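Local atomic coordinates of probable ss-1,3-N-acetylglucosaminyltransferase (Staphylococcus aureus subsp. aureus N315, PDB entry 6H21), a protein that is probably a family 2 glycosyltransferase, with a GT-A catalytic domain joined to a helical TarS-type linker domain in a three-chain assembly. Residues K285-I298 with N333-L345. Sequence-based numbering, arbitrary orientation.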
loop_
_atom_site.group_PDB
_atom_site.type_symbol
_atom_site.label_atom_id
_atom_site.label_comp_id
_atom_site.label_asym_id
_atom_site.label_seq_id
_atom_site.Cartn_x
_atom_site.Cartn_y
_atom_site.Cartn_z
ATOM N N LYS C 285 5.141 12.080 -14.464
ATOM C CA LYS C 285 4.094 11.147 -14.071
ATOM C C LYS C 285 4.594 10.234 -12.936
ATOM O O LYS C 285 3.806 9.824 -12.102
ATOM C CB LYS C 285 3.635 10.346 -15.286
ATOM C CG LYS C 285 4.674 9.367 -15.808
ATOM C CD LYS C 285 4.099 8.419 -16.834
ATOM C CE LYS C 285 5.151 7.573 -17.512
ATOM N NZ LYS C 285 4.883 7.465 -18.964
ATOM N N ASN C 286 5.905 9.974 -12.892
ATOM C CA ASN C 286 6.516 9.092 -11.897
ATOM C C ASN C 286 7.323 9.911 -10.888
ATOM O O ASN C 286 8.356 9.462 -10.410
ATOM C CB ASN C 286 7.390 8.034 -12.566
ATOM C CG ASN C 286 6.577 7.008 -13.323
ATOM O OD1 ASN C 286 5.510 6.604 -12.872
ATOM N ND2 ASN C 286 7.081 6.566 -14.464
ATOM N N PHE C 287 6.817 11.098 -10.536
ATOM C CA PHE C 287 7.536 11.987 -9.635
ATOM C C PHE C 287 7.701 11.367 -8.234
ATOM O O PHE C 287 8.684 11.643 -7.555
ATOM C CB PHE C 287 6.806 13.326 -9.514
ATOM C CG PHE C 287 5.579 13.303 -8.638
ATOM C CD1 PHE C 287 4.351 12.889 -9.134
ATOM C CD2 PHE C 287 5.666 13.659 -7.299
ATOM C CE1 PHE C 287 3.231 12.841 -8.319
ATOM C CE2 PHE C 287 4.545 13.606 -6.487
ATOM C CZ PHE C 287 3.330 13.196 -7.000
ATOM N N ALA C 288 6.723 10.573 -7.789
ATOM C CA ALA C 288 6.599 10.213 -6.340
ATOM C C ALA C 288 7.832 9.442 -5.837
ATOM O O ALA C 288 8.287 9.718 -4.736
ATOM C CB ALA C 288 5.300 9.475 -6.059
ATOM N N ASN C 289 8.384 8.523 -6.642
ATOM C CA ASN C 289 9.547 7.741 -6.251
ATOM C C ASN C 289 10.838 8.279 -6.904
ATOM O O ASN C 289 11.838 7.584 -6.930
ATOM C CB ASN C 289 9.355 6.266 -6.604
ATOM C CG ASN C 289 8.283 5.594 -5.778
ATOM O OD1 ASN C 289 8.465 5.359 -4.585
ATOM N ND2 ASN C 289 7.178 5.256 -6.401
ATOM N N SER C 290 10.791 9.504 -7.450
ATOM C CA SER C 290 11.889 10.118 -8.170
ATOM C C SER C 290 12.905 10.686 -7.178
ATOM O O SER C 290 12.700 10.660 -5.970
ATOM C CB SER C 290 11.386 11.208 -9.108
ATOM O OG SER C 290 11.057 12.402 -8.394
ATOM N N LYS C 291 13.976 11.269 -7.724
ATOM C CA LYS C 291 14.998 11.941 -6.947
ATOM C C LYS C 291 14.609 13.398 -6.618
ATOM O O LYS C 291 15.409 14.112 -6.030
ATOM C CB LYS C 291 16.323 11.856 -7.705
ATOM C CG LYS C 291 16.974 10.480 -7.666
ATOM C CD LYS C 291 18.227 10.404 -8.514
ATOM C CE LYS C 291 19.252 9.427 -7.981
ATOM N NZ LYS C 291 18.649 8.087 -7.806
ATOM N N MET C 292 13.408 13.850 -6.991
ATOM C CA MET C 292 12.923 15.172 -6.590
ATOM C C MET C 292 13.029 15.314 -5.073
ATOM O O MET C 292 12.746 14.342 -4.338
ATOM C CB MET C 292 11.457 15.382 -6.963
ATOM C CG MET C 292 11.239 16.043 -8.302
ATOM S SD MET C 292 9.494 16.024 -8.748
ATOM C CE MET C 292 8.810 16.908 -7.351
ATOM N N LYS C 293 13.431 16.512 -4.627
ATOM C CA LYS C 293 13.389 16.889 -3.224
ATOM C C LYS C 293 11.975 16.645 -2.675
ATOM O O LYS C 293 10.972 16.879 -3.359
ATOM C CB LYS C 293 13.744 18.370 -3.035
ATOM C CG LYS C 293 15.219 18.743 -3.088
ATOM C CD LYS C 293 15.486 20.135 -2.524
ATOM C CE LYS C 293 16.953 20.438 -2.313
ATOM N N TYR C 294 11.899 16.225 -1.418
ATOM C CA TYR C 294 10.633 15.957 -0.750
ATOM C C TYR C 294 9.688 17.165 -0.856
ATOM O O TYR C 294 8.509 17.021 -1.176
ATOM C CB TYR C 294 10.871 15.658 0.725
ATOM C CG TYR C 294 9.629 15.581 1.564
ATOM C CD1 TYR C 294 8.766 14.495 1.472
ATOM C CD2 TYR C 294 9.314 16.593 2.452
ATOM C CE1 TYR C 294 7.617 14.422 2.244
ATOM C CE2 TYR C 294 8.171 16.534 3.231
ATOM C CZ TYR C 294 7.327 15.444 3.130
ATOM O OH TYR C 294 6.205 15.403 3.895
ATOM N N GLU C 295 10.219 18.342 -0.505
ATOM C CA GLU C 295 9.451 19.587 -0.496
ATOM C C GLU C 295 8.856 19.873 -1.881
ATOM O O GLU C 295 7.719 20.363 -1.987
ATOM C CB GLU C 295 10.329 20.756 -0.053
ATOM C CG GLU C 295 9.732 21.465 1.136
ATOM N N ASP C 296 9.603 19.555 -2.941
ATOM C CA ASP C 296 9.123 19.768 -4.303
ATOM C C ASP C 296 8.039 18.751 -4.670
ATOM O O ASP C 296 7.107 19.090 -5.403
ATOM C CB ASP C 296 10.270 19.732 -5.305
ATOM C CG ASP C 296 11.224 20.891 -5.111
ATOM O OD1 ASP C 296 10.765 21.956 -4.636
ATOM O OD2 ASP C 296 12.416 20.716 -5.406
ATOM N N LYS C 297 8.175 17.508 -4.185
ATOM C CA LYS C 297 7.149 16.481 -4.401
ATOM C C LYS C 297 5.827 16.932 -3.767
ATOM O O LYS C 297 4.765 16.770 -4.354
ATOM C CB LYS C 297 7.559 15.138 -3.796
ATOM C CG LYS C 297 8.755 14.477 -4.450
ATOM C CD LYS C 297 9.135 13.150 -3.811
ATOM C CE LYS C 297 10.041 12.351 -4.720
ATOM N NZ LYS C 297 10.608 11.173 -4.039
ATOM N N ILE C 298 5.915 17.461 -2.543
ATOM C CA ILE C 298 4.743 17.854 -1.803
ATOM C C ILE C 298 4.025 18.970 -2.585
ATOM O O ILE C 298 2.804 18.898 -2.791
ATOM C CB ILE C 298 5.075 18.247 -0.345
ATOM C CG1 ILE C 298 5.488 17.039 0.506
ATOM C CG2 ILE C 298 3.908 18.961 0.306
ATOM C CD1 ILE C 298 4.357 16.069 0.819
ATOM N N ASN C 333 -4.279 13.564 -1.779
ATOM C CA ASN C 333 -3.076 14.403 -1.568
ATOM C C ASN C 333 -2.127 13.659 -0.610
ATOM O O ASN C 333 -1.628 14.221 0.336
ATOM C CB ASN C 333 -3.462 15.818 -1.089
ATOM C CG ASN C 333 -2.355 16.849 -1.202
ATOM O OD1 ASN C 333 -1.414 16.709 -1.991
ATOM N ND2 ASN C 333 -2.484 17.927 -0.444
ATOM N N ASP C 334 -1.878 12.373 -0.896
ATOM C CA ASP C 334 -1.176 11.455 0.002
ATOM C C ASP C 334 0.066 10.906 -0.705
ATOM O O ASP C 334 -0.029 9.976 -1.497
ATOM C CB ASP C 334 -2.108 10.325 0.440
ATOM C CG ASP C 334 -1.602 9.462 1.594
ATOM O OD1 ASP C 334 -0.440 8.989 1.564
ATOM O OD2 ASP C 334 -2.428 9.168 2.463
ATOM N N LEU C 335 1.223 11.520 -0.432
ATOM C CA LEU C 335 2.416 11.230 -1.170
ATOM C C LEU C 335 2.815 9.764 -0.951
ATOM O O LEU C 335 3.228 9.113 -1.891
ATOM C CB LEU C 335 3.532 12.197 -0.764
ATOM C CG LEU C 335 4.882 11.926 -1.433
ATOM C CD1 LEU C 335 4.791 12.063 -2.946
ATOM C CD2 LEU C 335 5.973 12.837 -0.878
ATOM N N LEU C 336 2.669 9.257 0.282
ATOM C CA LEU C 336 3.037 7.833 0.603
ATOM C C LEU C 336 2.220 6.873 -0.270
ATOM O O LEU C 336 2.735 5.876 -0.784
ATOM C CB LEU C 336 2.805 7.546 2.092
ATOM C CG LEU C 336 3.853 8.088 3.069
ATOM C CD1 LEU C 336 3.485 7.773 4.509
ATOM C CD2 LEU C 336 5.220 7.522 2.777
ATOM N N ALA C 337 0.935 7.182 -0.399
ATOM C CA ALA C 337 0.002 6.379 -1.186
ATOM C C ALA C 337 0.351 6.456 -2.676
ATOM O O ALA C 337 0.262 5.459 -3.355
ATOM C CB ALA C 337 -1.412 6.804 -0.917
ATOM N N VAL C 338 0.807 7.611 -3.182
ATOM C CA VAL C 338 1.215 7.680 -4.603
ATOM C C VAL C 338 2.473 6.827 -4.824
ATOM O O VAL C 338 2.555 6.051 -5.790
ATOM C CB VAL C 338 1.384 9.127 -5.108
ATOM C CG1 VAL C 338 1.786 9.155 -6.575
ATOM C CG2 VAL C 338 0.122 9.949 -4.880
ATOM N N MET C 339 3.451 6.970 -3.924
ATOM C CA MET C 339 4.657 6.178 -3.940
ATOM C C MET C 339 4.293 4.680 -3.987
ATOM O O MET C 339 4.826 3.942 -4.807
ATOM C CB MET C 339 5.513 6.457 -2.704
ATOM C CG MET C 339 6.187 7.810 -2.723
ATOM S SD MET C 339 7.052 8.127 -1.187
ATOM C CE MET C 339 8.522 7.126 -1.376
ATOM N N ILE C 340 3.372 4.261 -3.127
ATOM C CA ILE C 340 2.961 2.850 -3.062
ATOM C C ILE C 340 2.261 2.473 -4.376
ATOM O O ILE C 340 2.595 1.499 -4.974
ATOM C CB ILE C 340 2.083 2.592 -1.827
ATOM C CG1 ILE C 340 2.891 2.711 -0.530
ATOM C CG2 ILE C 340 1.391 1.243 -1.925
ATOM C CD1 ILE C 340 2.035 3.019 0.684
ATOM N N ALA C 341 1.349 3.322 -4.850
ATOM C CA ALA C 341 0.620 3.048 -6.113
ATOM C C ALA C 341 1.612 2.817 -7.259
ATOM O O ALA C 341 1.442 1.879 -8.063
ATOM C CB ALA C 341 -0.322 4.173 -6.438
ATOM N N ASP C 342 2.690 3.619 -7.294
ATOM C CA ASP C 342 3.672 3.530 -8.380
ATOM C C ASP C 342 4.486 2.234 -8.273
ATOM O O ASP C 342 4.819 1.660 -9.303
ATOM C CB ASP C 342 4.592 4.751 -8.422
ATOM C CG ASP C 342 4.025 5.909 -9.221
ATOM O OD1 ASP C 342 3.075 5.685 -10.037
ATOM O OD2 ASP C 342 4.533 7.031 -9.050
ATOM N N LYS C 343 4.807 1.797 -7.046
ATOM C CA LYS C 343 5.499 0.508 -6.828
ATOM C C LYS C 343 4.644 -0.680 -7.287
ATOM O O LYS C 343 5.212 -1.735 -7.661
ATOM C CB LYS C 343 5.893 0.327 -5.359
ATOM C CG LYS C 343 7.236 0.944 -5.006
ATOM C CD LYS C 343 7.469 1.065 -3.527
ATOM C CE LYS C 343 8.519 2.112 -3.215
ATOM N NZ LYS C 343 9.793 1.845 -3.922
ATOM N N LEU C 344 3.309 -0.553 -7.210
ATOM C CA LEU C 344 2.406 -1.648 -7.574
ATOM C C LEU C 344 2.097 -1.676 -9.079
ATOM O O LEU C 344 1.766 -2.727 -9.598
ATOM C CB LEU C 344 1.135 -1.550 -6.734
ATOM C CG LEU C 344 1.330 -1.845 -5.252
ATOM C CD1 LEU C 344 0.054 -1.577 -4.478
ATOM C CD2 LEU C 344 1.812 -3.271 -5.017
ATOM N N LEU C 345 2.246 -0.549 -9.780
ATOM C CA LEU C 345 2.033 -0.462 -11.233
ATOM C C LEU C 345 3.228 -1.068 -11.993
ATOM O O LEU C 345 4.359 -1.168 -11.457
ATOM C CB LEU C 345 1.816 1.007 -11.605
ATOM C CG LEU C 345 0.423 1.554 -11.293
ATOM C CD1 LEU C 345 0.389 3.069 -11.387
ATOM C CD2 LEU C 345 -0.618 0.943 -12.218
HETATM O O HOH W 1 4.149 9.587 -9.220
HETATM O O HOH W 2 7.005 7.107 -8.966
HETATM O O HOH W 3 3.725 4.854 -12.621
HETATM O O HOH W 4 1.008 17.283 -1.156
#
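N289 reaches the backbone of helix 335-344 with its amide: ND2 donates to M339 O at 3.1 Å, nearly straight (176°), in the carbonyl plane and on a lone pair. That oxygen also accepts from K343 N within the helix. A chi1 of -68° sets CG of N289 anti to its carbonyl carbon, which carries the amide across M339 and past D342 CB, while N289 OD1 is taken by N324 ND2 of the second subunit. Beside it the A288 methyl sits on the helix, CB 3.6 Å from V338 CG1 and 3.8 Å from M339 CG. L335 divides its branches: CD1 meets F287 CE2 at 3.9 Å, whereas CD2 fits among Y294 CE1, K297 CB and I298 CD1. Toward 285-298 the D342 carboxylate bonds through water, while K326 NZ makes a direct salt bridge to D342 OD1. One water lies 2.6 Å from D342 OD2 and also bonds K285 O and A288 N; a second joins D342 OD2 to N289 N and ND2; a third bridges D342 OD1 and N286 OD1. Within 285-298, the extended chain of K297 brings NZ to A288 O (2.8 Å) and S290 O, tying the turn F287-S290 to helix 294-308. The linker domain thus joins this turn to its C-terminal helix by one direct bond, an apolar patch and a hydrated carboxylate, whose negative charge K326 probably helps to balance.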